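Local coordinates for stage II sporulation protein Q (Bacillus subtilis, PDB 3TUF) that forms, together with SpoIIIAH, an intercellular channel between mother cell and forespore during sporulation, and takes part in forespore engulfment, at residues G114-V119 with S126-S131; V96-S101 with Q147-S152. One frame throughout, in Å; residues are numbered along the deposited sequence.

How the contacts relate
Both contacts are buried antiparallel strand pairings within the M23 peptidase-like domain, their centres about 9 Å apart, but they belong to different sheets. Contact 1 joins neighbouring strands of a hairpin in the large sheet. Contact 2 pairs chain parts separated by 45 residues in a small three-stranded sheet, and along the sequence it encloses contact 1. Each carries four backbone hydrogen bonds. In contact 1 these form two regular two-way pairs, with a tyrosine ring on one face; in contact 2 a beta bulge brings two N-H groups to one oxygen, and the side chains packed between its segments are aliphatic. The two contacts meet round the ring of Y129.

Contact 1: residues G114-V119 with S126-S131; sequences GYVVEV and STVYQS
V117 and Y129 form a hydrogen-bonded pair of an antiparallel beta hairpin, strand 116-120 against strand 125-132, inside the M23 peptidase-like domain. V117 N donates to Y129 O at 2.6 Å, almost straight at 176°, and Y129 N returns a bond to V117 O; V119 and T127 repeat this two-way pairing. On the face carrying V117, V119, T127 and Y129, the tyrosine ring is the main bump. With CG anti to its carbonyl carbon (chi1 -47°), the ring reaches along the sheet toward V119, whose CG2 meets Y129 CE1 obliquely at 3.9 Å. V117 O lies at the ring's edge, in its plane, 3.4 Å from Y129 CD1. The ring also meets F167 of strand 165-171, and its OH probably hydrogen-bonds S99 N. A leucine at Y129 would probably leave S99 N without this hydroxyl partner and open a gap beside V119 and F167. The other face carries V116, E118, V128 and Q130: V116 CG1 rests 4.2 Å from V128 CG1, while E118, extended, lays its CG beside the other methyl of V128. Toward the turn of the hairpin, E118 OE1 stops 4.1 Å from S126 OG.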
ATOM      1  N   GLY A 114      29.804  19.658  -7.749  1.00 37.87           N
ATOM      2  CA  GLY A 114      31.090  20.130  -8.356  1.00 32.21           C
ATOM      3  C   GLY A 114      31.272  19.428  -9.714  1.00 28.00           C
ATOM      4  O   GLY A 114      30.330  18.844 -10.301  1.00 39.30           O
ATOM      5  N   TYR A 115      32.474  19.435 -10.239  1.00 29.32           N
ATOM      6  CA  TYR A 115      32.715  18.558 -11.396  1.00 35.39           C
ATOM      7  C   TYR A 115      32.572  17.075 -11.134  1.00 35.12           C
ATOM      8  O   TYR A 115      32.905  16.591 -10.055  1.00 37.59           O
ATOM      9  CB  TYR A 115      34.082  18.801 -11.930  1.00 37.86           C
ATOM     10  CG  TYR A 115      34.108  19.924 -12.894  1.00 42.08           C
ATOM     11  CD1 TYR A 115      33.828  19.705 -14.265  1.00 42.72           C
ATOM     12  CD2 TYR A 115      34.473  21.231 -12.464  1.00 38.25           C
ATOM     13  CE1 TYR A 115      33.919  20.785 -15.213  1.00 35.40           C
ATOM     14  CE2 TYR A 115      34.566  22.312 -13.388  1.00 42.76           C
ATOM     15  CZ  TYR A 115      34.285  22.056 -14.743  1.00 40.54           C
ATOM     16  OH  TYR A 115      34.385  23.094 -15.616  1.00 39.67           O
ATOM     17  N   VAL A 116      32.092  16.333 -12.108  1.00 33.60           N
ATOM     18  CA  VAL A 116      31.895  14.917 -11.874  1.00 35.45           C
ATOM     19  C   VAL A 116      32.489  14.286 -13.076  1.00 35.10           C
ATOM     20  O   VAL A 116      32.173  14.710 -14.201  1.00 38.04           O
ATOM     21  CB  VAL A 116      30.384  14.504 -11.821  1.00 33.33           C
ATOM     22  CG1 VAL A 116      30.235  12.956 -11.723  1.00 28.63           C
ATOM     23  CG2 VAL A 116      29.585  15.215 -10.664  1.00 33.15           C
ATOM     24  N   VAL A 117      33.383  13.312 -12.859  1.00 39.24           N
ATOM     25  CA  VAL A 117      33.964  12.551 -13.956  1.00 41.61           C
ATOM     26  C   VAL A 117      33.690  11.085 -13.705  1.00 43.58           C
ATOM     27  O   VAL A 117      33.742  10.606 -12.563  1.00 41.56           O
ATOM     28  CB  VAL A 117      35.478  12.746 -14.077  1.00 33.84           C
ATOM     29  CG1 VAL A 117      36.095  11.787 -15.171  1.00 33.39           C
ATOM     30  CG2 VAL A 117      35.836  14.244 -14.317  1.00 36.38           C
ATOM     31  N   GLU A 118      33.408  10.365 -14.775  1.00 44.76           N
ATOM     32  CA  GLU A 118      33.114   8.978 -14.631  1.00 43.89           C
ATOM     33  C   GLU A 118      33.890   8.275 -15.702  1.00 41.09           C
ATOM     34  O   GLU A 118      33.823   8.649 -16.860  1.00 46.08           O
ATOM     35  CB  GLU A 118      31.623   8.769 -14.782  1.00 43.23           C
ATOM     36  CG  GLU A 118      31.200   7.322 -14.869  1.00 56.45           C
ATOM     37  CD  GLU A 118      29.651   7.068 -14.806  1.00 72.58           C
ATOM     38  OE1 GLU A 118      29.313   5.894 -15.048  1.00 70.84           O
ATOM     39  OE2 GLU A 118      28.799   7.983 -14.520  1.00 63.32           O
ATOM     40  N   VAL A 119      34.663   7.277 -15.311  1.00 48.47           N
ATOM     41  CA  VAL A 119      35.535   6.582 -16.265  1.00 45.49           C
ATOM     42  C   VAL A 119      35.051   5.153 -16.373  1.00 50.81           C
ATOM     43  O   VAL A 119      34.875   4.455 -15.361  1.00 52.66           O
ATOM     44  CB  VAL A 119      37.076   6.685 -15.903  1.00 48.92           C
ATOM     45  CG1 VAL A 119      37.969   5.907 -16.908  1.00 36.52           C
ATOM     46  CG2 VAL A 119      37.510   8.109 -15.880  1.00 39.96           C
ATOM     47  N   SER A 126      33.385   0.675 -13.464  1.00 47.49           N
ATOM     48  CA  SER A 126      33.619   2.062 -13.786  1.00 47.18           C
ATOM     49  C   SER A 126      33.888   2.832 -12.497  1.00 42.76           C
ATOM     50  O   SER A 126      33.520   2.386 -11.399  1.00 46.89           O
ATOM     51  CB  SER A 126      32.394   2.606 -14.510  1.00 41.01           C
ATOM     52  OG  SER A 126      31.346   2.680 -13.591  1.00 52.31           O
ATOM     53  N   THR A 127      34.543   3.974 -12.607  1.00 44.33           N
ATOM     54  CA  THR A 127      34.874   4.764 -11.425  1.00 47.01           C
ATOM     55  C   THR A 127      34.373   6.170 -11.510  1.00 43.67           C
ATOM     56  O   THR A 127      34.248   6.725 -12.610  1.00 42.61           O
ATOM     57  CB  THR A 127      36.397   4.860 -11.193  1.00 47.60           C
ATOM     58  OG1 THR A 127      37.096   4.893 -12.456  1.00 51.32           O
ATOM     59  CG2 THR A 127      36.853   3.730 -10.386  1.00 48.94           C
ATOM     60  N   VAL A 128      34.146   6.770 -10.352  1.00 35.33           N
ATOM     61  CA  VAL A 128      33.490   8.093 -10.289  1.00 41.72           C
ATOM     62  C   VAL A 128      34.303   9.011  -9.391  1.00 46.61           C
ATOM     63  O   VAL A 128      34.729   8.671  -8.259  1.00 43.07           O
ATOM     64  CB  VAL A 128      31.977   7.997  -9.820  1.00 39.48           C
ATOM     65  CG1 VAL A 128      31.250   9.388  -9.717  1.00 37.20           C
ATOM     66  CG2 VAL A 128      31.190   7.040 -10.731  1.00 37.42           C
ATOM     67  N   TYR A 129      34.551  10.191  -9.928  1.00 38.01           N
ATOM     68  CA  TYR A 129      35.323  11.177  -9.213  1.00 36.23           C
ATOM     69  C   TYR A 129      34.480  12.389  -9.263  1.00 35.44           C
ATOM     70  O   TYR A 129      33.992  12.767 -10.360  1.00 33.39           O
ATOM     71  CB  TYR A 129      36.602  11.435  -9.976  1.00 33.83           C
ATOM     72  CG  TYR A 129      37.289  10.155 -10.415  1.00 28.72           C
ATOM     73  CD1 TYR A 129      36.816   9.437 -11.531  1.00 33.75           C
ATOM     74  CD2 TYR A 129      38.393   9.655  -9.714  1.00 32.96           C
ATOM     75  CE1 TYR A 129      37.421   8.248 -11.972  1.00 32.58           C
ATOM     76  CE2 TYR A 129      39.027   8.433 -10.130  1.00 29.40           C
ATOM     77  CZ  TYR A 129      38.509   7.753 -11.271  1.00 34.87           C
ATOM     78  OH  TYR A 129      39.103   6.587 -11.677  1.00 40.36           O
ATOM     79  N   GLN A 130      34.322  13.032  -8.117  1.00 28.02           N
ATOM     80  CA  GLN A 130      33.271  14.010  -7.983  1.00 33.78           C
ATOM     81  C   GLN A 130      33.696  14.923  -6.871  1.00 30.65           C
ATOM     82  O   GLN A 130      34.568  14.561  -6.130  1.00 33.54           O
ATOM     83  CB  GLN A 130      31.971  13.240  -7.693  1.00 35.02           C
ATOM     84  CG  GLN A 130      31.249  13.667  -6.450  1.00 35.53           C
ATOM     85  CD  GLN A 130      29.924  12.983  -6.249  1.00 38.50           C
ATOM     86  OE1 GLN A 130      29.399  12.272  -7.166  1.00 38.46           O
ATOM     87  NE2 GLN A 130      29.355  13.183  -5.025  1.00 36.12           N
ATOM     88  N   SER A 131      33.113  16.117  -6.749  1.00 35.29           N
ATOM     89  CA  SER A 131      33.677  17.243  -5.918  1.00 34.88           C
ATOM     90  C   SER A 131      34.937  17.997  -6.455  1.00 38.36           C
ATOM     91  O   SER A 131      35.511  18.887  -5.759  1.00 35.78           O
ATOM     92  CB  SER A 131      33.871  16.882  -4.453  1.00 32.59           C
ATOM     93  OG  SER A 131      33.671  18.075  -3.678  1.00 43.89           O
TER

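Contact 2: residues V96-S101 with Q147-S152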
ATOM      1  N   VAL A  96      43.747  14.827  -8.603  1.00 34.68           N
ATOM      2  CA  VAL A  96      43.118  13.522  -8.679  1.00 33.61           C
ATOM      3  C   VAL A  96      43.493  12.804  -9.977  1.00 38.49           C
ATOM      4  O   VAL A  96      43.598  13.455 -11.032  1.00 36.82           O
ATOM      5  CB  VAL A  96      41.645  13.781  -8.722  1.00 30.20           C
ATOM      6  CG1 VAL A  96      40.794  12.510  -9.244  1.00 34.51           C
ATOM      7  CG2 VAL A  96      41.195  14.375  -7.395  1.00 32.56           C
ATOM      8  N   SER A  97      43.643  11.483  -9.938  1.00 33.85           N
ATOM      9  CA  SER A  97      44.017  10.752 -11.147  1.00 36.28           C
ATOM     10  C   SER A  97      43.308   9.445 -11.288  1.00 40.92           C
ATOM     11  O   SER A  97      42.798   8.879 -10.331  1.00 31.61           O
ATOM     12  CB  SER A  97      45.515  10.477 -11.158  1.00 45.40           C
ATOM     13  OG  SER A  97      45.903   9.949  -9.924  1.00 44.11           O
ATOM     14  N   ALA A  98      43.321   8.932 -12.496  1.00 44.30           N
ATOM     15  CA  ALA A  98      42.517   7.784 -12.799  1.00 38.06           C
ATOM     16  C   ALA A  98      43.075   6.585 -12.035  1.00 44.20           C
ATOM     17  O   ALA A  98      44.287   6.285 -12.047  1.00 46.18           O
ATOM     18  CB  ALA A  98      42.465   7.533 -14.292  1.00 32.50           C
ATOM     19  N   SER A  99      42.161   5.959 -11.303  1.00 37.12           N
ATOM     20  CA  SER A  99      42.429   4.771 -10.532  1.00 40.61           C
ATOM     21  C   SER A  99      42.691   3.570 -11.425  1.00 42.55           C
ATOM     22  O   SER A  99      43.397   2.668 -11.026  1.00 46.93           O
ATOM     23  CB  SER A  99      41.216   4.490  -9.661  1.00 47.07           C
ATOM     24  OG  SER A  99      41.271   3.169  -9.176  1.00 52.19           O
ATOM     25  N   LEU A 100      42.085   3.548 -12.609  1.00 49.09           N
ATOM     26  CA  LEU A 100      42.349   2.522 -13.600  1.00 50.57           C
ATOM     27  C   LEU A 100      42.215   3.162 -14.975  1.00 56.16           C
ATOM     28  O   LEU A 100      41.632   4.236 -15.109  1.00 63.99           O
ATOM     29  CB  LEU A 100      41.335   1.384 -13.506  1.00 46.59           C
ATOM     30  CG  LEU A 100      41.263   0.444 -12.283  1.00 50.09           C
ATOM     31  CD1 LEU A 100      39.913  -0.189 -12.247  1.00 46.04           C
ATOM     32  CD2 LEU A 100      42.336  -0.652 -12.255  1.00 49.38           C
ATOM     33  N   SER A 101      42.739   2.493 -16.000  1.00 50.77           N
ATOM     34  CA  SER A 101      42.603   2.958 -17.364  1.00 53.26           C
ATOM     35  C   SER A 101      41.168   2.753 -17.938  1.00 66.24           C
ATOM     36  O   SER A 101      40.441   1.811 -17.594  1.00 60.62           O
ATOM     37  CB  SER A 101      43.676   2.295 -18.209  1.00 44.63           C
ATOM     38  OG  SER A 101      44.954   2.376 -17.538  1.00 60.03           O
ATOM     39  N   GLN A 147      46.843   8.865 -14.571  1.00 43.02           N
ATOM     40  CA  GLN A 147      46.753  10.056 -15.343  1.00 44.12           C
ATOM     41  C   GLN A 147      45.836  11.025 -14.644  1.00 45.08           C
ATOM     42  O   GLN A 147      44.671  10.691 -14.339  1.00 46.59           O
ATOM     43  CB  GLN A 147      46.231   9.730 -16.699  1.00 37.55           C
ATOM     44  CG  GLN A 147      46.353  10.939 -17.597  1.00 36.56           C
ATOM     45  CD  GLN A 147      45.722  10.724 -18.951  1.00 45.79           C
ATOM     46  OE1 GLN A 147      45.150  11.667 -19.480  1.00 59.35           O
ATOM     47  NE2 GLN A 147      45.820   9.523 -19.529  1.00 47.41           N
ATOM     48  N   VAL A 148      46.363  12.214 -14.364  1.00 43.81           N
ATOM     49  CA  VAL A 148      45.593  13.212 -13.633  1.00 46.26           C
ATOM     50  C   VAL A 148      44.371  13.544 -14.440  1.00 47.06           C
ATOM     51  O   VAL A 148      44.451  13.697 -15.676  1.00 48.45           O
ATOM     52  CB  VAL A 148      46.384  14.496 -13.401  1.00 39.74           C
ATOM     53  CG1 VAL A 148      45.456  15.682 -13.150  1.00 32.11           C
ATOM     54  CG2 VAL A 148      47.375  14.287 -12.213  1.00 37.11           C
ATOM     55  N   ILE A 149      43.234  13.638 -13.749  1.00 44.43           N
ATOM     56  CA  ILE A 149      42.014  13.957 -14.428  1.00 34.68           C
ATOM     57  C   ILE A 149      41.280  15.118 -13.808  1.00 32.04           C
ATOM     58  O   ILE A 149      40.264  15.547 -14.347  1.00 36.34           O
ATOM     59  CB  ILE A 149      41.070  12.749 -14.521  1.00 38.02           C
ATOM     60  CG1 ILE A 149      40.609  12.347 -13.133  1.00 37.35           C
ATOM     61  CG2 ILE A 149      41.738  11.576 -15.352  1.00 43.02           C
ATOM     62  CD1 ILE A 149      39.838  11.048 -13.141  1.00 45.60           C
ATOM     63  N   GLY A 150      41.770  15.636 -12.695  1.00 27.68           N
ATOM     64  CA  GLY A 150      41.127  16.845 -12.160  1.00 29.41           C
ATOM     65  C   GLY A 150      41.772  17.331 -10.901  1.00 26.49           C
ATOM     66  O   GLY A 150      42.877  16.872 -10.589  1.00 34.16           O
ATOM     67  N   LYS A 151      41.119  18.263 -10.189  1.00 37.82           N
ATOM     68  CA  LYS A 151      41.643  18.767  -8.894  1.00 37.45           C
ATOM     69  C   LYS A 151      40.580  18.626  -7.805  1.00 33.57           C
ATOM     70  O   LYS A 151      39.399  18.818  -8.075  1.00 38.59           O
ATOM     71  CB  LYS A 151      42.093  20.243  -8.949  1.00 32.45           C
ATOM     72  CG  LYS A 151      43.286  20.520  -8.002  1.00 41.34           C
ATOM     73  CD  LYS A 151      43.939  21.905  -8.135  1.00 48.95           C
ATOM     74  CE  LYS A 151      44.923  22.138  -9.339  1.00 51.18           C
ATOM     75  NZ  LYS A 151      45.886  21.016  -9.492  1.00 54.34           N
ATOM     76  N   SER A 152      41.008  18.306  -6.581  1.00 33.02           N
ATOM     77  CA  SER A 152      40.077  18.297  -5.493  1.00 35.23           C
ATOM     78  C   SER A 152      39.347  19.652  -5.389  1.00 40.01           C
ATOM     79  O   SER A 152      39.843  20.697  -5.838  1.00 41.97           O
ATOM     80  CB  SER A 152      40.815  18.050  -4.199  1.00 33.91           C
ATOM     81  OG  SER A 152      41.302  19.276  -3.656  1.00 33.97           O
TER
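V96 faces both I149 and G150 across a classic beta bulge, where strand 95-97 pairs with strand 148-151 in a small antiparallel sheet. V96 N donates to G150 O at 3.0 Å, with the donor well above the carbonyl plane. V96 O takes two backbone bonds, a short one from I149 N at 2.7 Å and a longer one from G150 N at 3.3 Å. The two branches of V96 part: CG1 crosses I149 CG1 at 3.9 Å, while CG2 reaches S152 N at 4.0 Å. For I149, chi1 of 65° sets CG1 between its own N and carbonyl carbon, on the side where V96 packs. Next, S97 lies close to V148 without a backbone bond between them, and its CB comes within 3.3 Å of Q147 O. Just past the strand end, A98 N donates to that same oxygen at 2.9 Å, and its methyl lies near I149 CG2. Four main-chain bonds therefore fix the register through the bulge, while V96 and I149 pack on each other and on the hairpin strand 125-132, an apolar link between this small sheet and the large one.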